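Putative immunoglobulin-blocking virulence protein (Mycoplasma mycoides subsp. capri, PDB 7ADK) is a putative virulence factor that probably binds and blocks host immunoglobulins. Local coordinates at residues Q130-A135 against N173-V178; I137-E142 against D182-Q187; V150-D155 against G572-Y577; K250-L253 against N257-N260. All blocks are in the same frame, centred on the assembly; numbering follows the deposited sequence.

Contact 1 (Q130-A135 against N173-V178)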
loop_
_atom_site.group_PDB
_atom_site.type_symbol
_atom_site.label_atom_id
_atom_site.label_comp_id
_atom_site.label_asym_id
_atom_site.label_seq_id
_atom_site.Cartn_x
_atom_site.Cartn_y
_atom_site.Cartn_z
ATOM N N GLN A 130 -51.392 28.952 6.171
ATOM C CA GLN A 130 -52.152 28.230 5.146
ATOM C C GLN A 130 -52.527 26.796 5.573
ATOM O O GLN A 130 -52.304 26.373 6.700
ATOM C CB GLN A 130 -51.340 28.267 3.836
ATOM C CG GLN A 130 -50.019 27.491 3.892
ATOM C CD GLN A 130 -49.266 27.529 2.569
ATOM O OE1 GLN A 130 -48.291 28.224 2.407
ATOM N NE2 GLN A 130 -49.681 26.805 1.573
ATOM N N THR A 131 -53.050 26.000 4.646
ATOM C CA THR A 131 -53.187 24.545 4.771
ATOM C C THR A 131 -52.378 23.826 3.686
ATOM O O THR A 131 -52.190 24.341 2.583
ATOM C CB THR A 131 -54.662 24.116 4.812
ATOM O OG1 THR A 131 -54.772 22.718 4.897
ATOM C CG2 THR A 131 -55.463 24.532 3.587
ATOM N N ILE A 132 -51.827 22.661 4.036
ATOM C CA ILE A 132 -51.023 21.773 3.190
ATOM C C ILE A 132 -51.519 20.328 3.367
ATOM O O ILE A 132 -52.069 19.983 4.410
ATOM C CB ILE A 132 -49.502 21.927 3.477
ATOM C CG1 ILE A 132 -49.046 21.406 4.857
ATOM C CG2 ILE A 132 -49.038 23.375 3.277
ATOM C CD1 ILE A 132 -47.540 21.144 4.941
ATOM N N THR A 133 -51.296 19.450 2.393
ATOM C CA THR A 133 -51.562 18.004 2.528
ATOM C C THR A 133 -50.270 17.258 2.843
ATOM O O THR A 133 -49.249 17.542 2.221
ATOM C CB THR A 133 -52.261 17.427 1.284
ATOM O OG1 THR A 133 -52.454 16.044 1.443
ATOM C CG2 THR A 133 -51.515 17.612 -0.033
ATOM N N ILE A 134 -50.278 16.331 3.811
ATOM C CA ILE A 134 -49.064 15.584 4.227
ATOM C C ILE A 134 -49.199 14.050 4.266
ATOM O O ILE A 134 -48.194 13.342 4.262
ATOM C CB ILE A 134 -48.435 16.155 5.529
ATOM C CG1 ILE A 134 -49.081 15.649 6.830
ATOM C CG2 ILE A 134 -48.352 17.685 5.509
ATOM C CD1 ILE A 134 -48.364 16.111 8.083
ATOM N N ALA A 135 -50.424 13.532 4.279
ATOM C CA ALA A 135 -50.746 12.105 4.270
ATOM C C ALA A 135 -52.091 11.840 3.560
ATOM O O ALA A 135 -52.955 11.129 4.062
ATOM C CB ALA A 135 -50.681 11.575 5.699
ATOM N N ASN A 173 -40.027 26.043 0.114
ATOM C CA ASN A 173 -40.531 26.591 1.373
ATOM C C ASN A 173 -40.252 25.695 2.593
ATOM O O ASN A 173 -40.006 24.494 2.466
ATOM C CB ASN A 173 -42.041 26.867 1.190
ATOM C CG ASN A 173 -42.363 27.678 -0.054
ATOM O OD1 ASN A 173 -42.412 27.157 -1.151
ATOM N ND2 ASN A 173 -42.576 28.957 0.051
ATOM N N LYS A 174 -40.341 26.279 3.794
ATOM C CA LYS A 174 -40.141 25.622 5.097
ATOM C C LYS A 174 -41.473 25.451 5.838
ATOM O O LYS A 174 -42.318 26.340 5.787
ATOM C CB LYS A 174 -39.148 26.481 5.902
ATOM C CG LYS A 174 -38.551 25.841 7.163
ATOM C CD LYS A 174 -37.503 24.760 6.852
ATOM C CE LYS A 174 -36.755 24.369 8.127
ATOM N NZ LYS A 174 -35.616 23.455 7.878
ATOM N N ILE A 175 -41.663 24.333 6.541
ATOM C CA ILE A 175 -42.769 24.126 7.493
ATOM C C ILE A 175 -42.272 24.428 8.913
ATOM O O ILE A 175 -41.436 23.694 9.436
ATOM C CB ILE A 175 -43.315 22.679 7.400
ATOM C CG1 ILE A 175 -43.907 22.316 6.019
ATOM C CG2 ILE A 175 -44.389 22.449 8.471
ATOM C CD1 ILE A 175 -43.863 20.816 5.713
ATOM N N LEU A 176 -42.786 25.475 9.560
ATOM C CA LEU A 176 -42.408 25.802 10.940
ATOM C C LEU A 176 -43.191 25.000 11.978
ATOM O O LEU A 176 -42.645 24.621 13.013
ATOM C CB LEU A 176 -42.599 27.296 11.226
ATOM C CG LEU A 176 -41.768 28.276 10.396
ATOM C CD1 LEU A 176 -41.867 29.637 11.081
ATOM C CD2 LEU A 176 -40.295 27.906 10.286
ATOM N N SER A 177 -44.479 24.764 11.737
ATOM C CA SER A 177 -45.356 23.971 12.603
ATOM C C SER A 177 -46.576 23.436 11.855
ATOM O O SER A 177 -47.059 24.053 10.911
ATOM C CB SER A 177 -45.837 24.807 13.782
ATOM O OG SER A 177 -44.818 25.012 14.720
ATOM N N VAL A 178 -47.109 22.306 12.310
ATOM C CA VAL A 178 -48.288 21.621 11.771
ATOM C C VAL A 178 -49.268 21.331 12.900
ATOM O O VAL A 178 -48.879 20.773 13.929
ATOM C CB VAL A 178 -47.855 20.319 11.075
ATOM C CG1 VAL A 178 -49.033 19.507 10.566
ATOM C CG2 VAL A 178 -46.960 20.623 9.882
#

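Contact 2 (I137-E142 against D182-Q187)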
loop_
_atom_site.group_PDB
_atom_site.type_symbol
_atom_site.label_atom_id
_atom_site.label_comp_id
_atom_site.label_asym_id
_atom_site.label_seq_id
_atom_site.Cartn_x
_atom_site.Cartn_y
_atom_site.Cartn_z
ATOM N N ILE A 137 -54.576 13.635 3.937
ATOM C CA ILE A 137 -55.271 14.525 4.870
ATOM C C ILE A 137 -54.778 15.970 4.746
ATOM O O ILE A 137 -53.582 16.238 4.784
ATOM C CB ILE A 137 -55.125 13.981 6.314
ATOM C CG1 ILE A 137 -55.667 12.542 6.465
ATOM C CG2 ILE A 137 -55.769 14.881 7.363
ATOM C CD1 ILE A 137 -57.133 12.333 6.108
ATOM N N GLU A 138 -55.709 16.905 4.600
ATOM C CA GLU A 138 -55.452 18.347 4.627
ATOM C C GLU A 138 -55.223 18.828 6.068
ATOM O O GLU A 138 -56.002 18.511 6.968
ATOM C CB GLU A 138 -56.633 19.120 4.020
ATOM C CG GLU A 138 -57.009 18.738 2.582
ATOM C CD GLU A 138 -55.908 18.967 1.543
ATOM O OE1 GLU A 138 -55.953 18.324 0.478
ATOM O OE2 GLU A 138 -55.017 19.811 1.745
ATOM N N VAL A 139 -54.174 19.610 6.309
ATOM C CA VAL A 139 -53.768 20.022 7.660
ATOM C C VAL A 139 -53.433 21.516 7.644
ATOM O O VAL A 139 -52.852 21.993 6.675
ATOM C CB VAL A 139 -52.547 19.212 8.139
ATOM C CG1 VAL A 139 -52.275 19.502 9.607
ATOM C CG2 VAL A 139 -52.677 17.702 7.983
ATOM N N GLU A 140 -53.779 22.295 8.664
ATOM C CA GLU A 140 -53.299 23.683 8.788
ATOM C C GLU A 140 -51.840 23.744 9.280
ATOM O O GLU A 140 -51.448 22.999 10.176
ATOM C CB GLU A 140 -54.250 24.532 9.640
ATOM C CG GLU A 140 -54.408 24.072 11.082
ATOM C CD GLU A 140 -55.467 24.883 11.836
ATOM O OE1 GLU A 140 -55.270 26.098 12.056
ATOM O OE2 GLU A 140 -56.503 24.305 12.225
ATOM N N ALA A 141 -51.025 24.616 8.684
ATOM C CA ALA A 141 -49.592 24.718 8.957
ATOM C C ALA A 141 -49.025 26.138 8.786
ATOM O O ALA A 141 -49.425 26.902 7.904
ATOM C CB ALA A 141 -48.854 23.739 8.051
ATOM N N GLU A 142 -48.042 26.475 9.608
ATOM C CA GLU A 142 -47.234 27.680 9.467
ATOM C C GLU A 142 -46.114 27.423 8.445
ATOM O O GLU A 142 -45.313 26.514 8.625
ATOM C CB GLU A 142 -46.701 28.117 10.841
ATOM C CG GLU A 142 -47.795 28.768 11.709
ATOM C CD GLU A 142 -48.845 27.800 12.283
ATOM O OE1 GLU A 142 -48.484 26.805 12.941
ATOM O OE2 GLU A 142 -50.053 28.039 12.098
ATOM N N ASP A 182 -56.161 13.994 15.877
ATOM C CA ASP A 182 -56.409 12.555 16.006
ATOM C C ASP A 182 -56.523 11.892 14.619
ATOM O O ASP A 182 -55.860 10.899 14.332
ATOM C CB ASP A 182 -57.668 12.295 16.864
ATOM C CG ASP A 182 -57.745 12.975 18.250
ATOM O OD1 ASP A 182 -58.527 12.509 19.104
ATOM O OD2 ASP A 182 -57.059 13.979 18.511
ATOM N N LYS A 183 -57.284 12.521 13.709
ATOM C CA LYS A 183 -57.504 12.070 12.322
ATOM C C LYS A 183 -56.207 11.966 11.498
ATOM O O LYS A 183 -56.040 11.013 10.741
ATOM C CB LYS A 183 -58.543 12.982 11.630
ATOM C CG LYS A 183 -59.728 12.236 11.004
ATOM C CD LYS A 183 -60.738 11.665 12.010
ATOM C CE LYS A 183 -61.592 12.749 12.666
ATOM N NZ LYS A 183 -62.586 12.214 13.588
ATOM N N LEU A 184 -55.268 12.901 11.663
ATOM C CA LEU A 184 -53.956 12.864 11.009
ATOM C C LEU A 184 -53.046 11.797 11.610
ATOM O O LEU A 184 -52.439 11.033 10.868
ATOM C CB LEU A 184 -53.289 14.251 11.093
ATOM C CG LEU A 184 -51.848 14.310 10.544
ATOM C CD1 LEU A 184 -51.791 14.076 9.035
ATOM C CD2 LEU A 184 -51.270 15.674 10.874
ATOM N N LYS A 185 -52.898 11.745 12.937
ATOM C CA LYS A 185 -51.897 10.838 13.529
ATOM C C LYS A 185 -52.276 9.361 13.425
ATOM O O LYS A 185 -51.393 8.524 13.299
ATOM C CB LYS A 185 -51.473 11.284 14.931
ATOM C CG LYS A 185 -52.527 11.129 16.022
ATOM C CD LYS A 185 -52.039 11.833 17.287
ATOM C CE LYS A 185 -52.978 11.602 18.468
ATOM N NZ LYS A 185 -52.637 12.491 19.590
ATOM N N GLU A 186 -53.562 9.034 13.331
ATOM C CA GLU A 186 -54.010 7.679 12.992
ATOM C C GLU A 186 -53.858 7.333 11.504
ATOM O O GLU A 186 -53.600 6.180 11.169
ATOM C CB GLU A 186 -55.443 7.455 13.486
ATOM C CG GLU A 186 -55.623 7.599 15.005
ATOM C CD GLU A 186 -54.499 7.003 15.855
ATOM O OE1 GLU A 186 -54.118 7.616 16.873
ATOM O OE2 GLU A 186 -54.001 5.918 15.511
ATOM N N GLN A 187 -53.913 8.311 10.595
ATOM C CA GLN A 187 -53.501 8.097 9.203
ATOM C C GLN A 187 -51.996 7.814 9.107
ATOM O O GLN A 187 -51.573 6.901 8.399
ATOM C CB GLN A 187 -53.909 9.300 8.341
ATOM C CG GLN A 187 -53.412 9.273 6.892
ATOM C CD GLN A 187 -54.114 8.276 5.993
ATOM O OE1 GLN A 187 -54.633 7.257 6.407
ATOM N NE2 GLN A 187 -54.169 8.538 4.718
#

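Contact 3 (V150-D155 against G572-Y577)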
loop_
_atom_site.group_PDB
_atom_site.type_symbol
_atom_site.label_atom_id
_atom_site.label_comp_id
_atom_site.label_asym_id
_atom_site.label_seq_id
_atom_site.Cartn_x
_atom_site.Cartn_y
_atom_site.Cartn_z
ATOM N N VAL A 150 -27.780 36.445 0.060
ATOM C CA VAL A 150 -27.378 37.851 0.004
ATOM C C VAL A 150 -25.957 37.966 -0.547
ATOM O O VAL A 150 -24.977 37.789 0.177
ATOM C CB VAL A 150 -27.514 38.521 1.386
ATOM C CG1 VAL A 150 -27.159 40.006 1.338
ATOM C CG2 VAL A 150 -28.936 38.414 1.911
ATOM N N THR A 151 -25.844 38.233 -1.848
ATOM C CA THR A 151 -24.581 38.622 -2.499
ATOM C C THR A 151 -24.192 40.049 -2.089
ATOM O O THR A 151 -25.062 40.909 -1.932
ATOM C CB THR A 151 -24.669 38.463 -4.028
ATOM O OG1 THR A 151 -23.482 38.904 -4.630
ATOM C CG2 THR A 151 -25.810 39.215 -4.711
ATOM N N HIS A 152 -22.902 40.326 -1.886
ATOM C CA HIS A 152 -22.380 41.661 -1.574
ATOM C C HIS A 152 -21.709 42.249 -2.810
ATOM O O HIS A 152 -21.098 41.529 -3.593
ATOM C CB HIS A 152 -21.408 41.613 -0.385
ATOM C CG HIS A 152 -21.962 41.002 0.879
ATOM N ND1 HIS A 152 -21.205 40.445 1.910
ATOM C CD2 HIS A 152 -23.266 40.997 1.260
ATOM C CE1 HIS A 152 -22.079 40.069 2.855
ATOM N NE2 HIS A 152 -23.321 40.394 2.490
ATOM N N GLN A 153 -21.775 43.561 -2.993
ATOM C CA GLN A 153 -21.177 44.199 -4.167
ATOM C C GLN A 153 -19.643 44.044 -4.176
ATOM O O GLN A 153 -19.063 43.812 -5.235
ATOM C CB GLN A 153 -21.634 45.657 -4.224
ATOM C CG GLN A 153 -21.238 46.358 -5.530
ATOM C CD GLN A 153 -21.807 45.706 -6.785
ATOM O OE1 GLN A 153 -21.095 45.360 -7.707
ATOM N NE2 GLN A 153 -23.089 45.480 -6.873
ATOM N N ARG A 154 -18.955 43.921 -3.028
ATOM C CA ARG A 154 -17.542 43.471 -3.001
ATOM C C ARG A 154 -17.312 42.030 -3.502
ATOM O O ARG A 154 -16.259 41.736 -4.059
ATOM C CB ARG A 154 -16.936 43.722 -1.616
ATOM C CG ARG A 154 -15.407 43.648 -1.645
ATOM C CD ARG A 154 -14.786 43.813 -0.265
ATOM N NE ARG A 154 -13.334 43.582 -0.275
ATOM C CZ ARG A 154 -12.697 42.427 -0.319
ATOM N NH1 ARG A 154 -13.313 41.289 -0.326
ATOM N NH2 ARG A 154 -11.407 42.394 -0.377
ATOM N N ASP A 155 -18.296 41.136 -3.401
ATOM C CA ASP A 155 -18.211 39.801 -4.004
ATOM C C ASP A 155 -18.279 39.853 -5.539
ATOM O O ASP A 155 -17.789 38.955 -6.222
ATOM C CB ASP A 155 -19.302 38.837 -3.498
ATOM C CG ASP A 155 -19.518 38.707 -1.980
ATOM O OD1 ASP A 155 -18.621 39.064 -1.186
ATOM O OD2 ASP A 155 -20.587 38.198 -1.567
ATOM N N GLY A 572 -9.062 33.978 -3.270
ATOM C CA GLY A 572 -9.309 32.559 -3.511
ATOM C C GLY A 572 -9.877 31.822 -2.300
ATOM O O GLY A 572 -10.713 30.938 -2.454
ATOM N N LEU A 573 -9.464 32.198 -1.094
ATOM C CA LEU A 573 -9.857 31.585 0.174
ATOM C C LEU A 573 -11.309 31.924 0.539
ATOM O O LEU A 573 -12.103 31.038 0.847
ATOM C CB LEU A 573 -8.840 32.063 1.223
ATOM C CG LEU A 573 -8.710 31.250 2.499
ATOM C CD1 LEU A 573 -8.075 29.919 2.219
ATOM C CD2 LEU A 573 -7.808 31.958 3.489
ATOM N N ARG A 574 -11.697 33.197 0.431
ATOM C CA ARG A 574 -13.068 33.659 0.674
ATOM C C ARG A 574 -14.043 33.210 -0.417
ATOM O O ARG A 574 -15.217 33.046 -0.108
ATOM C CB ARG A 574 -13.053 35.183 0.877
ATOM C CG ARG A 574 -14.400 35.755 1.352
ATOM C CD ARG A 574 -14.297 37.237 1.720
ATOM N NE ARG A 574 -15.525 37.778 2.336
ATOM C CZ ARG A 574 -16.653 38.103 1.730
ATOM N NH1 ARG A 574 -16.845 37.868 0.479
ATOM N NH2 ARG A 574 -17.605 38.693 2.366
ATOM N N MET A 575 -13.587 32.931 -1.645
ATOM C CA MET A 575 -14.418 32.347 -2.705
ATOM C C MET A 575 -15.130 31.091 -2.219
ATOM O O MET A 575 -16.350 30.966 -2.288
ATOM C CB MET A 575 -13.579 32.017 -3.951
ATOM C CG MET A 575 -14.503 31.876 -5.158
ATOM S SD MET A 575 -13.787 31.160 -6.644
ATOM C CE MET A 575 -13.867 29.429 -6.196
ATOM N N VAL A 576 -14.368 30.181 -1.634
ATOM C CA VAL A 576 -14.864 28.922 -1.094
ATOM C C VAL A 576 -15.589 29.128 0.233
ATOM O O VAL A 576 -16.706 28.662 0.429
ATOM C CB VAL A 576 -13.684 27.967 -0.928
ATOM C CG1 VAL A 576 -14.154 26.620 -0.449
ATOM C CG2 VAL A 576 -12.938 27.807 -2.236
ATOM N N TYR A 577 -14.960 29.850 1.156
ATOM C CA TYR A 577 -15.444 29.959 2.519
ATOM C C TYR A 577 -16.668 30.859 2.675
ATOM O O TYR A 577 -17.364 30.678 3.668
ATOM C CB TYR A 577 -14.273 30.350 3.439
ATOM C CG TYR A 577 -13.139 29.324 3.594
ATOM C CD1 TYR A 577 -13.313 27.975 3.225
ATOM C CD2 TYR A 577 -11.897 29.708 4.142
ATOM C CE1 TYR A 577 -12.289 27.039 3.395
ATOM C CE2 TYR A 577 -10.858 28.768 4.305
ATOM C CZ TYR A 577 -11.052 27.426 3.931
ATOM O OH TYR A 577 -10.070 26.503 4.097
#

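Contact 4 (K250-L253 against N257-N260)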
loop_
_atom_site.group_PDB
_atom_site.type_symbol
_atom_site.label_atom_id
_atom_site.label_comp_id
_atom_site.label_asym_id
_atom_site.label_seq_id
_atom_site.Cartn_x
_atom_site.Cartn_y
_atom_site.Cartn_z
ATOM N N LYS A 250 -38.928 -6.302 18.040
ATOM C CA LYS A 250 -38.226 -6.928 19.183
ATOM C C LYS A 250 -38.478 -6.266 20.541
ATOM O O LYS A 250 -38.715 -6.957 21.522
ATOM C CB LYS A 250 -36.722 -6.994 18.888
ATOM C CG LYS A 250 -35.969 -7.921 19.816
ATOM C CD LYS A 250 -34.490 -7.819 19.804
ATOM C CE LYS A 250 -33.762 -8.812 20.704
ATOM N NZ LYS A 250 -33.835 -8.469 22.134
ATOM N N LYS A 251 -38.527 -4.934 20.582
ATOM C CA LYS A 251 -38.843 -4.135 21.784
ATOM C C LYS A 251 -40.235 -4.413 22.373
ATOM O O LYS A 251 -40.408 -4.306 23.577
ATOM C CB LYS A 251 -38.690 -2.640 21.456
ATOM C CG LYS A 251 -37.245 -2.249 21.111
ATOM C CD LYS A 251 -37.104 -0.740 20.891
ATOM C CE LYS A 251 -35.684 -0.410 20.440
ATOM N NZ LYS A 251 -35.454 1.047 20.279
ATOM N N MET A 252 -41.202 -4.799 21.542
ATOM C CA MET A 252 -42.493 -5.374 21.942
ATOM C C MET A 252 -42.409 -6.897 22.150
ATOM O O MET A 252 -42.983 -7.431 23.088
ATOM C CB MET A 252 -43.539 -4.971 20.887
ATOM C CG MET A 252 -44.874 -5.721 20.936
ATOM S SD MET A 252 -45.730 -5.765 22.522
ATOM C CE MET A 252 -45.980 -4.016 22.821
ATOM N N LEU A 253 -41.680 -7.591 21.276
ATOM C CA LEU A 253 -41.625 -9.050 21.149
ATOM C C LEU A 253 -41.025 -9.737 22.380
ATOM O O LEU A 253 -41.468 -10.816 22.751
ATOM C CB LEU A 253 -40.796 -9.362 19.888
ATOM C CG LEU A 253 -41.321 -10.467 18.982
ATOM C CD1 LEU A 253 -42.685 -10.096 18.423
ATOM C CD2 LEU A 253 -40.355 -10.654 17.809
ATOM N N ASN A 257 -44.166 -8.405 30.247
ATOM C CA ASN A 257 -45.533 -8.392 30.786
ATOM C C ASN A 257 -46.548 -7.590 29.934
ATOM O O ASN A 257 -47.554 -7.115 30.459
ATOM C CB ASN A 257 -45.569 -8.052 32.295
ATOM C CG ASN A 257 -44.774 -8.972 33.199
ATOM O OD1 ASN A 257 -43.644 -9.350 32.944
ATOM N ND2 ASN A 257 -45.331 -9.354 34.315
ATOM N N VAL A 258 -46.305 -7.441 28.626
ATOM C CA VAL A 258 -47.178 -6.705 27.693
ATOM C C VAL A 258 -47.608 -7.525 26.469
ATOM O O VAL A 258 -48.750 -7.380 26.036
ATOM C CB VAL A 258 -46.526 -5.380 27.255
ATOM C CG1 VAL A 258 -47.438 -4.570 26.329
ATOM C CG2 VAL A 258 -46.221 -4.473 28.450
ATOM N N ILE A 259 -46.748 -8.395 25.919
ATOM C CA ILE A 259 -46.933 -8.979 24.564
ATOM C C ILE A 259 -48.293 -9.645 24.326
ATOM O O ILE A 259 -48.822 -9.587 23.217
ATOM C CB ILE A 259 -45.780 -9.946 24.222
ATOM C CG1 ILE A 259 -45.811 -10.479 22.778
ATOM C CG2 ILE A 259 -45.755 -11.169 25.149
ATOM C CD1 ILE A 259 -45.663 -9.442 21.701
ATOM N N ASN A 260 -48.899 -10.234 25.356
ATOM C CA ASN A 260 -50.136 -10.987 25.199
ATOM C C ASN A 260 -51.328 -10.116 24.771
ATOM O O ASN A 260 -52.225 -10.607 24.100
ATOM C CB ASN A 260 -50.422 -11.751 26.495
ATOM C CG ASN A 260 -51.457 -12.835 26.278
ATOM O OD1 ASN A 260 -51.387 -13.606 25.341
ATOM N ND2 ASN A 260 -52.437 -12.935 27.124
#

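Contact 1 (Q130-A135 against N173-V178)
Ile132 and Ile175 meet through branched aliphatic chains alone, with no ring or amide stacked between 130-135 and 173-178; the flat group beside the pair is Tyr337 from a loop, whose side chain touches both isoleucines. CD1 of Ile132 lies 3.8 Å from CD1 of Ile175. It is also 4.0 Å from CG1 of Ile175, so one methyl rests along the outer half of the opposing chain, the two side chains meeting at a slant. In Ile132 the branch that carries this methyl stands between the backbone N and the carbonyl carbon (chi1 69°), which sends it across toward the other strand. Farther along, CD1 of Ile134 approaches CG1 of Val178 at 4.3 Å, a looser touch, and Pro334 packs against the same isoleucine. The two segments lie on the outer strands of a three-stranded antiparallel sheet, 130-133 and 174-178, with 138-144 running between them; they are next-but-one neighbours, and the CA atoms of Ile132 and Val178 are 9.0 Å apart. The contact therefore passes over one face of the central strand, where Ile175 also touches Ile143 and Val178 touches Val139. Leu176 and Ser177 both bond through the backbone to Glu142, and Leu176 has a helix-like psi of -38°, consistent with a classic beta bulge. An extra residue there would account for Ile175 and Val178, three positions apart, both serving the same face. Ser177 OG turns back to Leu176 O at 2.8 Å, reaching it from above the carbonyl plane.

Contact 2 (I137-E142 against D182-Q187)
Val139 and Leu184 interlock at about a right angle. CG2 of Val139 sits against the fork of the leucine, 3.8 Å from CD2 of Leu184 and 3.9 Å from CD1 of the same residue, while CG1 of Val139 is a little farther, 4.2 Å from CD2 of Leu184. Ile137 adds a second point of packing: its CB is 4.3 Å from CD1 of Leu184, and its CG1 lies 4.0 Å from CG of Gln187. In this last pair it is the aliphatic stem of the glutamine that does the touching. The stem leaves the helix with CG anti to the backbone N (chi1 174°) and then bends at the next bond, so that Gln187 lays CB and CG on Ile137 and carries its amide on to Ala135, where NE2 donates to the carbonyl O. That bond ties the amide to the turn joining strands 130-133 and 138-144. Leu184 and Gln187, three residues apart, come from the same side of helix 182-194; across from them Ile137 and Val139 are two apart, an extended spacing. No hydrogen bond joins the two segments, and the grip is one of apolar surfaces. Val139 is held by backbone bonding with Ile132. Leu184 has further neighbours in Ile134 and in Leu307 of helix 301-308, and Lys185 makes a salt bridge to Glu304 of that helix. Helix 182-194 is thus fitted between the end of the hairpin 130-144 and helix 301-308.

Contact 3 (V150-D155 against G572-Y577)
Helix 567-579 is the helical part of a beta-alpha-beta crossover between the neighbouring parallel strands 553-555 and 608-610, and Arg574 reaches from it to Asp155 and His152 of the short helix 153-157 and the loop before it. A salt bridge makes the link. NH1 of Arg574 donates to OD1 of Asp155 over 2.7 Å, with an N-H...O angle of 150°. The arginine chain is extended from CG to NE, which carries the guanidinium over to the short helix. The two flat groups are strongly turned, their planes 50° apart, and the nitrogen comes to OD1 from above the carboxylate plane. The other terminal nitrogen, NH2, bonds to the carbonyl O of Asp627, so two partners restrict the rotation of the group. OD2 of Asp155 in turn accepts the backbone N-H of His152 at 3.2 Å, fixing the carboxylate against its own chain. Arg154 brings NH1 to 4.9 Å from NE of Arg574, a like charge that the carboxylate probably offsets. The imidazole stands beside the bridge, its ND1 at 4.0 Å from NH2 of Arg574, edge toward edge and without a bond.

Contact 4 (K250-L253 against N257-N260)
Ile259 and Met252, with Val258 as a smaller third, pack where the chain turns after helix 247-253 and enters a 3-10 turn. Ile259 gives up the most surface. Its CG1 is anti to the backbone N (chi1 -174°), and the terminal methyl CD1 reaches the last turn of the helix, 3.6 Å from the carbonyl O of Met252. The same methyl lies 3.8 Å from SD of Met252 and 4.1 Å from CA of Leu253, so it is lodged between the backbone and the thioether. Met252 meets it with a folded chain, bent at chi2 (52°) and again at chi3 (60°), which brings the sulfur against Ile259 and turns CE to Val258. Leu253 starts away from 257-260, yet its CD1 still lies 4.5 Å from CD1 of Ile259; the side chain also packs on Tyr284, Leu287 and Ile288 of helix 280-288. Ile259 also touches Tyr270, while Met252 meets Leu262 and Ile320, joining this turn to helix 270-273 and strand 318-320. At the edge of the contact, CG1 of Val258 lies 3.8 Å from CE of Met252.

From the N terminus, the first segments of contacts 1, 2 and 3 come in turn before any of these contacts is completed. Contact 1 closes at 173-178 and contact 2 at 182-187, so their loops cross; both also cross the much longer loop of contact 3, which closes only at 572-577. Contacts 1 and 2 adjoin, centres about 10 Å apart, and meet at the three-stranded sheet: contact 1 spans its central strand 138-144, and contact 2 packs helix 182-194 on that strand. Contact 4 is a short local turn lying within the span of contact 3, yet on the opposite side of the chain's centre, about 57 Å between centres. Contact 3 ties the early chain to the crossover helix 567-579.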